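Local coordinates for protein flavodoxin (Bacillus cereus, PDB 6GAQ) that binds flavin mononucleotide and probably serves as a low-potential electron donor to a number of redox enzymes, at residues L28-L33 / H38-Q43; G69-E74 / T110-R115; D81-D86 / V117-E122; L123-L128 / A147-E152. All coordinates share one frame; numbering follows the deposited sequence.

From the N terminus, interaction 1 comes first: it closes the short turn between helix 21-35 and strand 40-44, an outermost strand of the five-stranded parallel sheet. Interactions 2 and 3 cross, their segments alternating along the chain. Interaction 2 brings the flavin-binding loop before helix 73-81 to helix 107-117, and interaction 3 joins the loops that follow these two helices; Arg-115 packs on Leu-82 where the two meet. Interaction 4 closes last, tying the broken strand 122-131, the other outermost strand, to the C-terminal helix 137-152. That helix returns to interaction 1, where Ala-147 touches Ile-29 and Ser-32.

Interaction 1: L28-L33 / H38-Q43; sequences LIKVSL and HEVVLQ
His-38 meets Leu-33 once the chain has left helix 21-35 and turned back toward the sheet: its CB lies 3.5 Å from the carbonyl O of Leu-33, an approach made by the root of the side chain and not by the imidazole nitrogens. The His-38 side chain also touches Lys-10, in the chain leading into strand 11-16. Two residues on, Val-40 points toward the helix and spreads its two methyls over different partners. CG2 packs on Leu-33 CB at 3.5 Å, while CG1, anti to the backbone N, faces the aliphatic root of Lys-30, with CG1 to Lys-30 CG 3.9 Å. The lysine chain then runs on past the valine, extended as far as CE and bent only at its last torsion (chi4 49°). That bend brings NZ to the carbonyl O of Val-40, a hydrogen bond of 3.1 Å in which the donor sits 31° out of the carbonyl plane. Asp-34 offers the ammonium a second, long and weak ion pair. At Leu-42 the contact thins out, with CB 4.1 Å from Lys-30 CD. The lysine methylenes thus pack on Val-40 and Leu-42 while the charged end reaches the strand backbone. Ile-13 of strand 11-16 is touched by Lys-30, Val-40 and Leu-42 alike. Helix and strand run nearly antiparallel, at 168°, with their axes 8.9 Å apart at closest approach. This is the second half of a beta-alpha-beta crossover, in which helix 21-35 returns the chain to parallel strand 40-44 at one border of the flavodoxin sheet.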
loop_
_atom_site.group_PDB
_atom_site.type_symbol
_atom_site.label_atom_id
_atom_site.label_comp_id
_atom_site.label_asym_id
_atom_site.label_seq_id
_atom_site.Cartn_x
_atom_site.Cartn_y
_atom_site.Cartn_z
ATOM N N LEU A 28 -0.092 10.668 -4.328
ATOM C CA LEU A 28 -0.151 10.577 -5.783
ATOM C C LEU A 28 -1.166 9.533 -6.230
ATOM O O LEU A 28 -1.931 9.764 -7.174
ATOM C CB LEU A 28 1.234 10.257 -6.346
ATOM C CG LEU A 28 2.294 11.357 -6.249
ATOM C CD1 LEU A 28 3.685 10.780 -6.452
ATOM C CD2 LEU A 28 2.021 12.460 -7.258
ATOM N N ILE A 29 -1.195 8.379 -5.560
ATOM C CA ILE A 29 -2.118 7.317 -5.950
ATOM C C ILE A 29 -3.563 7.754 -5.740
ATOM O O ILE A 29 -4.437 7.466 -6.565
ATOM C CB ILE A 29 -1.795 6.024 -5.178
ATOM C CG1 ILE A 29 -0.381 5.546 -5.510
ATOM C CG2 ILE A 29 -2.813 4.939 -5.494
ATOM C CD1 ILE A 29 0.152 4.508 -4.550
ATOM N N LYS A 30 -3.836 8.458 -4.638
ATOM C CA LYS A 30 -5.198 8.905 -4.362
ATOM C C LYS A 30 -5.700 9.857 -5.439
ATOM O O LYS A 30 -6.852 9.756 -5.881
ATOM C CB LYS A 30 -5.266 9.574 -2.989
ATOM C CG LYS A 30 -6.463 10.497 -2.817
ATOM C CD LYS A 30 -6.563 11.037 -1.402
ATOM C CE LYS A 30 -7.736 11.992 -1.270
ATOM N NZ LYS A 30 -8.982 11.404 -1.836
ATOM N N VAL A 31 -4.849 10.787 -5.874
ATOM C CA VAL A 31 -5.263 11.775 -6.867
ATOM C C VAL A 31 -5.619 11.096 -8.184
ATOM O O VAL A 31 -6.613 11.448 -8.832
ATOM C CB VAL A 31 -4.162 12.837 -7.044
ATOM C CG1 VAL A 31 -4.379 13.620 -8.316
ATOM C CG2 VAL A 31 -4.133 13.770 -5.843
ATOM N N SER A 32 -4.822 10.106 -8.597
ATOM C CA SER A 32 -5.164 9.333 -9.789
ATOM C C SER A 32 -6.483 8.599 -9.599
ATOM O O SER A 32 -7.354 8.621 -10.477
ATOM C CB SER A 32 -4.049 8.340 -10.115
ATOM O OG SER A 32 -4.485 7.379 -11.061
ATOM N N LEU A 33 -6.644 7.938 -8.451
ATOM C CA LEU A 33 -7.890 7.246 -8.155
ATOM C C LEU A 33 -9.056 8.207 -7.987
ATOM O O LEU A 33 -10.209 7.781 -8.089
ATOM C CB LEU A 33 -7.732 6.393 -6.897
ATOM C CG LEU A 33 -6.863 5.142 -7.012
ATOM C CD1 LEU A 33 -6.770 4.441 -5.667
ATOM C CD2 LEU A 33 -7.414 4.208 -8.075
ATOM N N HIS A 38 -14.009 7.247 -8.193
ATOM C CA HIS A 38 -13.962 6.342 -7.057
ATOM C C HIS A 38 -13.975 7.133 -5.751
ATOM O O HIS A 38 -13.659 8.325 -5.710
ATOM C CB HIS A 38 -12.705 5.468 -7.110
ATOM C CG HIS A 38 -12.700 4.467 -8.224
ATOM N ND1 HIS A 38 -13.825 3.774 -8.613
ATOM C CD2 HIS A 38 -11.697 4.036 -9.027
ATOM C CE1 HIS A 38 -13.518 2.961 -9.608
ATOM N NE2 HIS A 38 -12.233 3.102 -9.880
ATOM N N GLU A 39 -14.338 6.445 -4.670
ATOM C CA GLU A 39 -14.348 7.024 -3.330
ATOM C C GLU A 39 -13.078 6.572 -2.616
ATOM O O GLU A 39 -12.962 5.407 -2.222
ATOM C CB GLU A 39 -15.599 6.596 -2.567
ATOM C CG GLU A 39 -16.389 7.746 -1.966
ATOM C CD GLU A 39 -17.705 7.292 -1.366
ATOM O OE1 GLU A 39 -18.081 6.120 -1.575
ATOM O OE2 GLU A 39 -18.362 8.108 -0.685
ATOM N N VAL A 40 -12.133 7.491 -2.448
ATOM C CA VAL A 40 -10.777 7.163 -2.021
ATOM C C VAL A 40 -10.540 7.764 -0.642
ATOM O O VAL A 40 -10.486 8.990 -0.488
ATOM C CB VAL A 40 -9.733 7.662 -3.028
ATOM C CG1 VAL A 40 -8.355 7.126 -2.680
ATOM C CG2 VAL A 40 -10.134 7.260 -4.439
ATOM N N VAL A 41 -10.382 6.900 0.360
ATOM C CA VAL A 41 -10.065 7.304 1.726
ATOM C C VAL A 41 -8.577 7.089 1.964
ATOM O O VAL A 41 -8.010 6.068 1.552
ATOM C CB VAL A 41 -10.914 6.522 2.748
ATOM C CG1 VAL A 41 -10.481 6.844 4.174
ATOM C CG2 VAL A 41 -12.391 6.830 2.557
ATOM N N LEU A 42 -7.940 8.054 2.626
ATOM C CA LEU A 42 -6.503 8.043 2.873
ATOM C C LEU A 42 -6.267 8.038 4.377
ATOM O O LEU A 42 -6.636 8.995 5.067
ATOM C CB LEU A 42 -5.839 9.259 2.219
ATOM C CG LEU A 42 -4.315 9.350 2.161
ATOM C CD1 LEU A 42 -3.769 8.497 1.027
ATOM C CD2 LEU A 42 -3.890 10.801 1.996
ATOM N N GLN A 43 -5.651 6.969 4.883
ATOM C CA GLN A 43 -5.478 6.791 6.317
ATOM C C GLN A 43 -4.083 6.267 6.624
ATOM O O GLN A 43 -3.454 5.604 5.797
ATOM C CB GLN A 43 -6.516 5.818 6.895
ATOM C CG GLN A 43 -7.915 6.388 7.030
ATOM C CD GLN A 43 -8.825 5.496 7.853
ATOM O OE1 GLN A 43 -8.417 4.432 8.318
ATOM N NE2 GLN A 43 -10.068 5.927 8.035
#

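Interaction 2: G69-E74 / T110-R115; sequences GELPFE and TIFEER
Leu-71 has the largest surface buried here, and it sits against two neighbouring residues of helix 107-117. Its side chain sets out toward the helix and divides its methyls between them: CD1 lies 3.7 Å from Ile-111 CG2, and CD2 lies 3.5 Å from CE2 of the Phe-112 ring. Ile-111 is the second main partner. The two chains lie alongside each other, running opposite ways, and that of Ile-111, extended at chi2 (168°), carries CD1 to a place beside both Leu-71 CD2 and the carbonyl O of Gly-69, 3.6 Å from that oxygen. Phe-112 leaves the helix to one side, yet its ring end swings in to meet the leucine. Ala-75, Phe-78 and His-79 of helix 73-81 also touch this side chain, as do Leu-61 and Ser-63 of strand 58-63, which places it in the core between helix and sheet. No hydrogen bond joins the two segments, so the fit rests on apolar contact. The backbone N of Gly-69 donates a hydrogen bond to O4 of the flavin. Leu-71, in the same loop, thus seats this part of the flavin pocket on Ile-111 and Phe-112 of helix 107-117, at the FMN site of the flavodoxin fold.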
loop_
_atom_site.group_PDB
_atom_site.type_symbol
_atom_site.label_atom_id
_atom_site.label_comp_id
_atom_site.label_asym_id
_atom_site.label_seq_id
_atom_site.Cartn_x
_atom_site.Cartn_y
_atom_site.Cartn_z
ATOM N N GLY A 69 15.220 -5.449 6.315
ATOM C CA GLY A 69 14.041 -5.852 5.573
ATOM C C GLY A 69 12.818 -6.114 6.419
ATOM O O GLY A 69 11.861 -6.724 5.938
ATOM N N GLU A 70 12.823 -5.673 7.673
ATOM C CA GLU A 70 11.688 -5.869 8.561
ATOM C C GLU A 70 10.698 -4.721 8.420
ATOM O O GLU A 70 11.061 -3.602 8.046
ATOM C CB GLU A 70 12.148 -5.975 10.016
ATOM C CG GLU A 70 13.094 -7.126 10.298
ATOM C CD GLU A 70 13.340 -7.320 11.783
ATOM O OE1 GLU A 70 12.611 -8.117 12.408
ATOM O OE2 GLU A 70 14.261 -6.672 12.324
ATOM N N LEU A 71 9.437 -5.016 8.719
ATOM C CA LEU A 71 8.432 -3.972 8.783
ATOM C C LEU A 71 8.795 -2.981 9.886
ATOM O O LEU A 71 9.395 -3.358 10.898
ATOM C CB LEU A 71 7.053 -4.567 9.057
ATOM C CG LEU A 71 6.449 -5.472 7.986
ATOM C CD1 LEU A 71 5.044 -5.883 8.382
ATOM C CD2 LEU A 71 6.438 -4.770 6.645
ATOM N N PRO A 72 8.458 -1.704 9.715
ATOM C CA PRO A 72 8.656 -0.748 10.806
ATOM C C PRO A 72 7.792 -1.112 12.002
ATOM O O PRO A 72 6.791 -1.826 11.888
ATOM C CB PRO A 72 8.234 0.593 10.192
ATOM C CG PRO A 72 7.376 0.233 9.026
ATOM C CD PRO A 72 7.904 -1.068 8.509
ATOM N N PHE A 73 8.206 -0.614 13.170
ATOM C CA PHE A 73 7.498 -0.899 14.415
ATOM C C PHE A 73 6.013 -0.570 14.321
ATOM O O PHE A 73 5.186 -1.234 14.955
ATOM C CB PHE A 73 8.138 -0.109 15.556
ATOM C CG PHE A 73 8.731 1.204 15.121
ATOM C CD1 PHE A 73 10.100 1.400 15.151
ATOM C CD2 PHE A 73 7.921 2.239 14.679
ATOM C CE1 PHE A 73 10.653 2.603 14.749
ATOM C CE2 PHE A 73 8.467 3.445 14.274
ATOM C CZ PHE A 73 9.835 3.625 14.310
ATOM N N GLU A 74 5.660 0.441 13.528
ATOM C CA GLU A 74 4.277 0.895 13.437
ATOM C C GLU A 74 3.420 -0.046 12.600
ATOM O O GLU A 74 2.211 -0.158 12.838
ATOM C CB GLU A 74 4.245 2.299 12.840
ATOM C CG GLU A 74 5.346 2.515 11.806
ATOM C CD GLU A 74 5.554 3.972 11.455
ATOM O OE1 GLU A 74 6.591 4.538 11.859
ATOM O OE2 GLU A 74 4.686 4.550 10.765
ATOM N N THR A 110 6.729 -6.989 -0.273
ATOM C CA THR A 110 6.528 -8.433 -0.339
ATOM C C THR A 110 5.793 -8.946 0.893
ATOM O O THR A 110 4.927 -9.821 0.786
ATOM C CB THR A 110 7.872 -9.144 -0.491
ATOM O OG1 THR A 110 8.631 -8.526 -1.538
ATOM C CG2 THR A 110 7.664 -10.618 -0.819
ATOM N N ILE A 111 6.125 -8.408 2.070
ATOM C CA ILE A 111 5.516 -8.879 3.312
ATOM C C ILE A 111 4.009 -8.658 3.284
ATOM O O ILE A 111 3.223 -9.579 3.540
ATOM C CB ILE A 111 6.163 -8.182 4.522
ATOM C CG1 ILE A 111 7.629 -8.598 4.657
ATOM C CG2 ILE A 111 5.391 -8.497 5.793
ATOM C CD1 ILE A 111 8.416 -7.757 5.638
ATOM N N PHE A 112 3.582 -7.433 2.972
ATOM C CA PHE A 112 2.155 -7.133 2.958
ATOM C C PHE A 112 1.437 -7.852 1.824
ATOM O O PHE A 112 0.243 -8.153 1.942
ATOM C CB PHE A 112 1.935 -5.625 2.856
ATOM C CG PHE A 112 2.067 -4.907 4.166
ATOM C CD1 PHE A 112 1.081 -5.018 5.133
ATOM C CD2 PHE A 112 3.177 -4.126 4.436
ATOM C CE1 PHE A 112 1.199 -4.362 6.342
ATOM C CE2 PHE A 112 3.300 -3.466 5.644
ATOM C CZ PHE A 112 2.310 -3.585 6.598
ATOM N N GLU A 113 2.137 -8.138 0.725
ATOM C CA GLU A 113 1.508 -8.860 -0.376
ATOM C C GLU A 113 1.198 -10.298 0.016
ATOM O O GLU A 113 0.130 -10.823 -0.317
ATOM C CB GLU A 113 2.401 -8.817 -1.613
ATOM C CG GLU A 113 2.005 -7.746 -2.614
ATOM C CD GLU A 113 3.003 -7.602 -3.742
ATOM O OE1 GLU A 113 3.609 -6.518 -3.861
ATOM O OE2 GLU A 113 3.181 -8.569 -4.511
ATOM N N GLU A 114 2.122 -10.953 0.725
ATOM C CA GLU A 114 1.863 -12.311 1.190
ATOM C C GLU A 114 0.738 -12.336 2.214
ATOM O O GLU A 114 -0.126 -13.219 2.172
ATOM C CB GLU A 114 3.135 -12.918 1.783
ATOM C CG GLU A 114 4.279 -13.071 0.797
ATOM C CD GLU A 114 5.602 -13.338 1.487
ATOM O OE1 GLU A 114 5.640 -13.302 2.735
ATOM O OE2 GLU A 114 6.603 -13.584 0.783
ATOM N N ARG A 115 0.730 -11.372 3.137
ATOM C CA ARG A 115 -0.290 -11.352 4.180
ATOM C C ARG A 115 -1.681 -11.149 3.593
ATOM O O ARG A 115 -2.633 -11.830 3.992
ATOM C CB ARG A 115 0.030 -10.263 5.203
ATOM C CG ARG A 115 -1.121 -9.919 6.136
ATOM C CD ARG A 115 -1.507 -11.101 7.016
ATOM N NE ARG A 115 -0.696 -11.179 8.227
ATOM C CZ ARG A 115 0.027 -12.240 8.576
ATOM N NH1 ARG A 115 0.040 -13.319 7.805
ATOM N NH2 ARG A 115 0.735 -12.223 9.697
#

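Interaction 3: D81-D86 / V117-E122; sequences DLENID and VERGAE
Arg-119 drives its side chain into a curve of backbone carbonyls between Leu-82 and Ile-85, and nearly the whole contact is built on it. The chain kinks at chi2 and chi3 (54°), folding the guanidinium over the loop. NE donates to the carbonyl O of Ile-85 at 2.8 Å, a weak hydrogen bond because the N-H points well off line, at 117°. The carbonyl O of Glu-83 lies over one face of the guanidinium; it is 2.9 Å from NH1, but the angle is too poor for a hydrogen bond, and the attraction there is probably electrostatic. The Glu-83 carboxylate adds a salt bridge, OE2 to NH1 of Arg-119 at 3.6 Å, its plane 82° from the guanidinium, so the two do not pair side by side. Its OE1 has a long, weak ion pair with Arg-115. The carbonyl O of Leu-82 lies against Arg-119 CD and accepts a weak hydrogen bond from the N of Ile-85. Asp-86 starts away from the other segment, but its end comes back, OD1 lying 3.5 Å from the carbonyl O of Arg-119 without a hydrogen bond; OD1 accepts from the N of Ala-88. Arg-119 also has a backbone bond with Leu-87. Gly-120 is the C' residue of a Schellman motif, its N bonded to the carbonyl O of Val-117 and the N of Ala-121 to that of Leu-116. The arginine springs from the turn just past helix 107-117 and joins it to the loop after helix 73-81, where Glu-122 begins strand 122-131 with backbone bonds to Lys-90 and Val-92.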
loop_
_atom_site.group_PDB
_atom_site.type_symbol
_atom_site.label_atom_id
_atom_site.label_comp_id
_atom_site.label_asym_id
_atom_site.label_seq_id
_atom_site.Cartn_x
_atom_site.Cartn_y
_atom_site.Cartn_z
ATOM N N ASP A 81 -2.216 -7.573 13.061
ATOM C CA ASP A 81 -3.636 -7.324 13.285
ATOM C C ASP A 81 -4.506 -7.907 12.181
ATOM O O ASP A 81 -5.683 -8.197 12.423
ATOM C CB ASP A 81 -3.887 -5.819 13.400
ATOM C CG ASP A 81 -5.191 -5.494 14.094
ATOM O OD1 ASP A 81 -5.850 -6.427 14.597
ATOM O OD2 ASP A 81 -5.557 -4.300 14.137
ATOM N N LEU A 82 -3.960 -8.085 10.978
ATOM C CA LEU A 82 -4.735 -8.639 9.877
ATOM C C LEU A 82 -5.053 -10.115 10.063
ATOM O O LEU A 82 -5.893 -10.642 9.329
ATOM C CB LEU A 82 -3.985 -8.438 8.557
ATOM C CG LEU A 82 -3.908 -7.006 8.019
ATOM C CD1 LEU A 82 -2.682 -6.821 7.139
ATOM C CD2 LEU A 82 -5.167 -6.649 7.251
ATOM N N GLU A 83 -4.432 -10.779 11.044
ATOM C CA GLU A 83 -4.506 -12.234 11.158
ATOM C C GLU A 83 -5.937 -12.749 11.275
ATOM O O GLU A 83 -6.210 -13.900 10.917
ATOM C CB GLU A 83 -3.679 -12.692 12.366
ATOM C CG GLU A 83 -3.632 -14.200 12.593
ATOM C CD GLU A 83 -2.925 -14.944 11.478
ATOM O OE1 GLU A 83 -1.996 -14.370 10.873
ATOM O OE2 GLU A 83 -3.299 -16.106 11.207
ATOM N N ASN A 84 -6.864 -11.919 11.748
ATOM C CA ASN A 84 -8.199 -12.375 12.118
ATOM C C ASN A 84 -9.296 -11.709 11.296
ATOM O O ASN A 84 -10.343 -11.334 11.828
ATOM C CB ASN A 84 -8.453 -12.142 13.605
ATOM C CG ASN A 84 -7.874 -13.236 14.474
ATOM O OD1 ASN A 84 -7.210 -14.151 13.988
ATOM N ND2 ASN A 84 -8.134 -13.155 15.775
ATOM N N ILE A 85 -9.092 -11.559 9.988
ATOM C CA ILE A 85 -10.133 -11.036 9.107
ATOM C C ILE A 85 -10.080 -11.763 7.772
ATOM O O ILE A 85 -9.003 -12.124 7.286
ATOM C CB ILE A 85 -10.015 -9.511 8.892
ATOM C CG1 ILE A 85 -8.575 -9.104 8.587
ATOM C CG2 ILE A 85 -10.560 -8.748 10.088
ATOM C CD1 ILE A 85 -8.480 -7.813 7.815
ATOM N N ASP A 86 -11.256 -11.965 7.178
ATOM C CA ASP A 86 -11.401 -12.616 5.881
ATOM C C ASP A 86 -11.538 -11.535 4.816
ATOM O O ASP A 86 -12.522 -10.788 4.803
ATOM C CB ASP A 86 -12.613 -13.547 5.881
ATOM C CG ASP A 86 -12.710 -14.383 4.621
ATOM O OD1 ASP A 86 -11.773 -14.339 3.796
ATOM O OD2 ASP A 86 -13.731 -15.082 4.453
ATOM N N VAL A 117 -2.708 -11.882 0.543
ATOM C CA VAL A 117 -3.075 -13.115 -0.147
ATOM C C VAL A 117 -3.356 -14.223 0.861
ATOM O O VAL A 117 -4.263 -15.043 0.668
ATOM C CB VAL A 117 -1.974 -13.514 -1.147
ATOM C CG1 VAL A 117 -2.261 -14.882 -1.746
ATOM C CG2 VAL A 117 -1.854 -12.469 -2.244
ATOM N N GLU A 118 -2.598 -14.254 1.960
ATOM C CA GLU A 118 -2.807 -15.237 3.017
ATOM C C GLU A 118 -4.184 -15.130 3.661
ATOM O O GLU A 118 -4.575 -16.038 4.402
ATOM C CB GLU A 118 -1.722 -15.080 4.088
ATOM C CG GLU A 118 -1.451 -16.319 4.926
ATOM C CD GLU A 118 -0.247 -16.150 5.834
ATOM O OE1 GLU A 118 0.416 -15.094 5.753
ATOM O OE2 GLU A 118 0.034 -17.070 6.631
ATOM N N ARG A 119 -4.927 -14.053 3.394
ATOM C CA ARG A 119 -6.228 -13.830 4.015
ATOM C C ARG A 119 -7.354 -13.744 2.990
ATOM O O ARG A 119 -8.449 -13.274 3.316
ATOM C CB ARG A 119 -6.188 -12.569 4.877
ATOM C CG ARG A 119 -5.246 -12.692 6.060
ATOM C CD ARG A 119 -6.000 -12.895 7.352
ATOM N NE ARG A 119 -6.922 -14.023 7.293
ATOM C CZ ARG A 119 -6.701 -15.197 7.871
ATOM N NH1 ARG A 119 -5.584 -15.403 8.557
ATOM N NH2 ARG A 119 -7.598 -16.167 7.765
ATOM N N GLY A 120 -7.111 -14.186 1.757
ATOM C CA GLY A 120 -8.157 -14.311 0.763
ATOM C C GLY A 120 -8.324 -13.139 -0.181
ATOM O O GLY A 120 -9.208 -13.191 -1.045
ATOM N N ALA A 121 -7.514 -12.094 -0.052
ATOM C CA ALA A 121 -7.653 -10.939 -0.926
ATOM C C ALA A 121 -7.160 -11.259 -2.333
ATOM O O ALA A 121 -6.232 -12.049 -2.528
ATOM C CB ALA A 121 -6.882 -9.747 -0.360
ATOM N N GLU A 122 -7.799 -10.639 -3.324
ATOM C CA GLU A 122 -7.404 -10.799 -4.722
ATOM C C GLU A 122 -6.341 -9.754 -5.035
ATOM O O GLU A 122 -6.651 -8.579 -5.248
ATOM C CB GLU A 122 -8.603 -10.669 -5.653
ATOM C CG GLU A 122 -8.241 -10.815 -7.127
ATOM C CD GLU A 122 -9.380 -10.449 -8.059
ATOM O OE1 GLU A 122 -9.240 -10.660 -9.283
ATOM O OE2 GLU A 122 -10.416 -9.952 -7.571
#

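Interaction 4: L123-L128 / A147-E152; sequences LVQEGL and AIAFAE
With chi1 at 57°, Gln-125 sets its CG between the backbone N and the carbonyl carbon, and the chain extends from there straight to helix 137-152; Phe-150 answers with CG anti to its own backbone N (chi1 -171°), which carries the ring toward Val-124. Val-124 CG2 rests against the ring, 3.6 Å from Phe-150 CD1 and nearly as close to CE1, the side chains crossing at about a right angle. The Gln-125 amide stands almost perpendicular to the ring plane and lies over the helix backbone instead. Its OE1 comes 3.2 Å from the N of Phe-150, but the angle is too poor for a hydrogen bond, and the same oxygen lies 3.5 Å from the CB of Ala-149. Ala-149, with no more than a methyl there, leaves the amide close to the helix. The polar ends find their bonds just outside the two segments: NE2 donates to the carbonyl O of Phe-146, and OE1 takes a weak bond from Lys-153, whose NZ also bonds the carbonyl O of Val-124. Phe-150 also touches Ala-93 of strand 91-98. The chemistry is thus mixed, apolar where valine meets phenylalanine and polar where the glutamine lies on the helix. With no hydrogen bond between the segments themselves, Phe-146 and Lys-153 supply polar links between the break in strand 122-131 and the C-terminal region.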
loop_
_atom_site.group_PDB
_atom_site.type_symbol
_atom_site.label_atom_id
_atom_site.label_comp_id
_atom_site.label_asym_id
_atom_site.label_seq_id
_atom_site.Cartn_x
_atom_site.Cartn_y
_atom_site.Cartn_z
ATOM N N LEU A 123 -5.083 -10.181 -5.058
ATOM C CA LEU A 123 -3.970 -9.300 -5.393
ATOM C C LEU A 123 -3.953 -9.093 -6.903
ATOM O O LEU A 123 -3.656 -10.023 -7.660
ATOM C CB LEU A 123 -2.657 -9.895 -4.896
ATOM C CG LEU A 123 -1.404 -9.038 -5.063
ATOM C CD1 LEU A 123 -1.574 -7.704 -4.356
ATOM C CD2 LEU A 123 -0.193 -9.783 -4.533
ATOM N N VAL A 124 -4.264 -7.874 -7.344
ATOM C CA VAL A 124 -4.485 -7.627 -8.764
ATOM C C VAL A 124 -3.214 -7.290 -9.539
ATOM O O VAL A 124 -3.208 -7.409 -10.773
ATOM C CB VAL A 124 -5.516 -6.501 -8.965
ATOM C CG1 VAL A 124 -6.909 -6.984 -8.590
ATOM C CG2 VAL A 124 -5.132 -5.277 -8.149
ATOM N N GLN A 125 -2.143 -6.875 -8.864
ATOM C CA GLN A 125 -0.922 -6.510 -9.569
ATOM C C GLN A 125 0.250 -6.511 -8.599
ATOM O O GLN A 125 0.075 -6.432 -7.380
ATOM C CB GLN A 125 -1.055 -5.141 -10.249
ATOM C CG GLN A 125 -1.423 -4.008 -9.306
ATOM C CD GLN A 125 -1.929 -2.783 -10.044
ATOM O OE1 GLN A 125 -2.818 -2.877 -10.891
ATOM N NE2 GLN A 125 -1.363 -1.626 -9.726
ATOM N N GLU A 126 1.451 -6.601 -9.167
ATOM C CA GLU A 126 2.671 -6.576 -8.376
ATOM C C GLU A 126 2.861 -5.207 -7.732
ATOM O O GLU A 126 2.425 -4.180 -8.257
ATOM C CB GLU A 126 3.877 -6.927 -9.251
ATOM C CG GLU A 126 5.200 -7.062 -8.505
ATOM C CD GLU A 126 5.135 -8.064 -7.366
ATOM O OE1 GLU A 126 4.508 -9.130 -7.540
ATOM O OE2 GLU A 126 5.715 -7.783 -6.296
ATOM N N GLY A 127 3.522 -5.205 -6.577
ATOM C CA GLY A 127 3.630 -3.992 -5.795
ATOM C C GLY A 127 4.488 -2.933 -6.460
ATOM O O GLY A 127 5.373 -3.218 -7.269
ATOM N N LEU A 128 4.209 -1.682 -6.100
ATOM C CA LEU A 128 4.978 -0.538 -6.565
ATOM C C LEU A 128 6.150 -0.298 -5.621
ATOM O O LEU A 128 5.960 -0.158 -4.408
ATOM C CB LEU A 128 4.091 0.707 -6.644
ATOM C CG LEU A 128 4.766 2.079 -6.626
ATOM C CD1 LEU A 128 5.509 2.334 -7.929
ATOM C CD2 LEU A 128 3.737 3.172 -6.361
ATOM N N ALA A 147 -1.307 3.333 -10.214
ATOM C CA ALA A 147 -2.659 3.663 -9.778
ATOM C C ALA A 147 -3.679 3.483 -10.896
ATOM O O ALA A 147 -4.823 3.098 -10.630
ATOM C CB ALA A 147 -2.704 5.096 -9.246
ATOM N N ILE A 148 -3.290 3.753 -12.143
ATOM C CA ILE A 148 -4.225 3.615 -13.256
ATOM C C ILE A 148 -4.533 2.146 -13.517
ATOM O O ILE A 148 -5.687 1.775 -13.763
ATOM C CB ILE A 148 -3.667 4.315 -14.508
ATOM C CG1 ILE A 148 -3.791 5.835 -14.365
ATOM C CG2 ILE A 148 -4.390 3.841 -15.760
ATOM C CD1 ILE A 148 -3.024 6.611 -15.413
ATOM N N ALA A 149 -3.512 1.286 -13.462
ATOM C CA ALA A 149 -3.739 -0.143 -13.658
ATOM C C ALA A 149 -4.643 -0.710 -12.570
ATOM O O ALA A 149 -5.469 -1.592 -12.834
ATOM C CB ALA A 149 -2.406 -0.889 -13.691
ATOM N N PHE A 150 -4.499 -0.216 -11.338
ATOM C CA PHE A 150 -5.402 -0.624 -10.268
ATOM C C PHE A 150 -6.829 -0.184 -10.562
ATOM O O PHE A 150 -7.783 -0.931 -10.314
ATOM C CB PHE A 150 -4.925 -0.049 -8.934
ATOM C CG PHE A 150 -5.657 -0.592 -7.741
ATOM C CD1 PHE A 150 -5.300 -1.809 -7.186
ATOM C CD2 PHE A 150 -6.697 0.121 -7.166
ATOM C CE1 PHE A 150 -5.970 -2.310 -6.085
ATOM C CE2 PHE A 150 -7.369 -0.373 -6.063
ATOM C CZ PHE A 150 -7.005 -1.590 -5.522
ATOM N N ALA A 151 -6.995 1.029 -11.097
ATOM C CA ALA A 151 -8.326 1.501 -11.461
ATOM C C ALA A 151 -8.909 0.696 -12.614
ATOM O O ALA A 151 -10.131 0.514 -12.683
ATOM C CB ALA A 151 -8.276 2.986 -11.820
ATOM N N GLU A 152 -8.060 0.209 -13.523
ATOM C CA GLU A 152 -8.548 -0.630 -14.612
ATOM C C GLU A 152 -9.096 -1.953 -14.095
ATOM O O GLU A 152 -9.946 -2.568 -14.750
ATOM C CB GLU A 152 -7.433 -0.874 -15.628
ATOM C CG GLU A 152 -7.198 0.289 -16.580
ATOM C CD GLU A 152 -5.894 0.165 -17.342
ATOM O OE1 GLU A 152 -5.497 1.146 -18.006
ATOM O OE2 GLU A 152 -5.264 -0.912 -17.277
#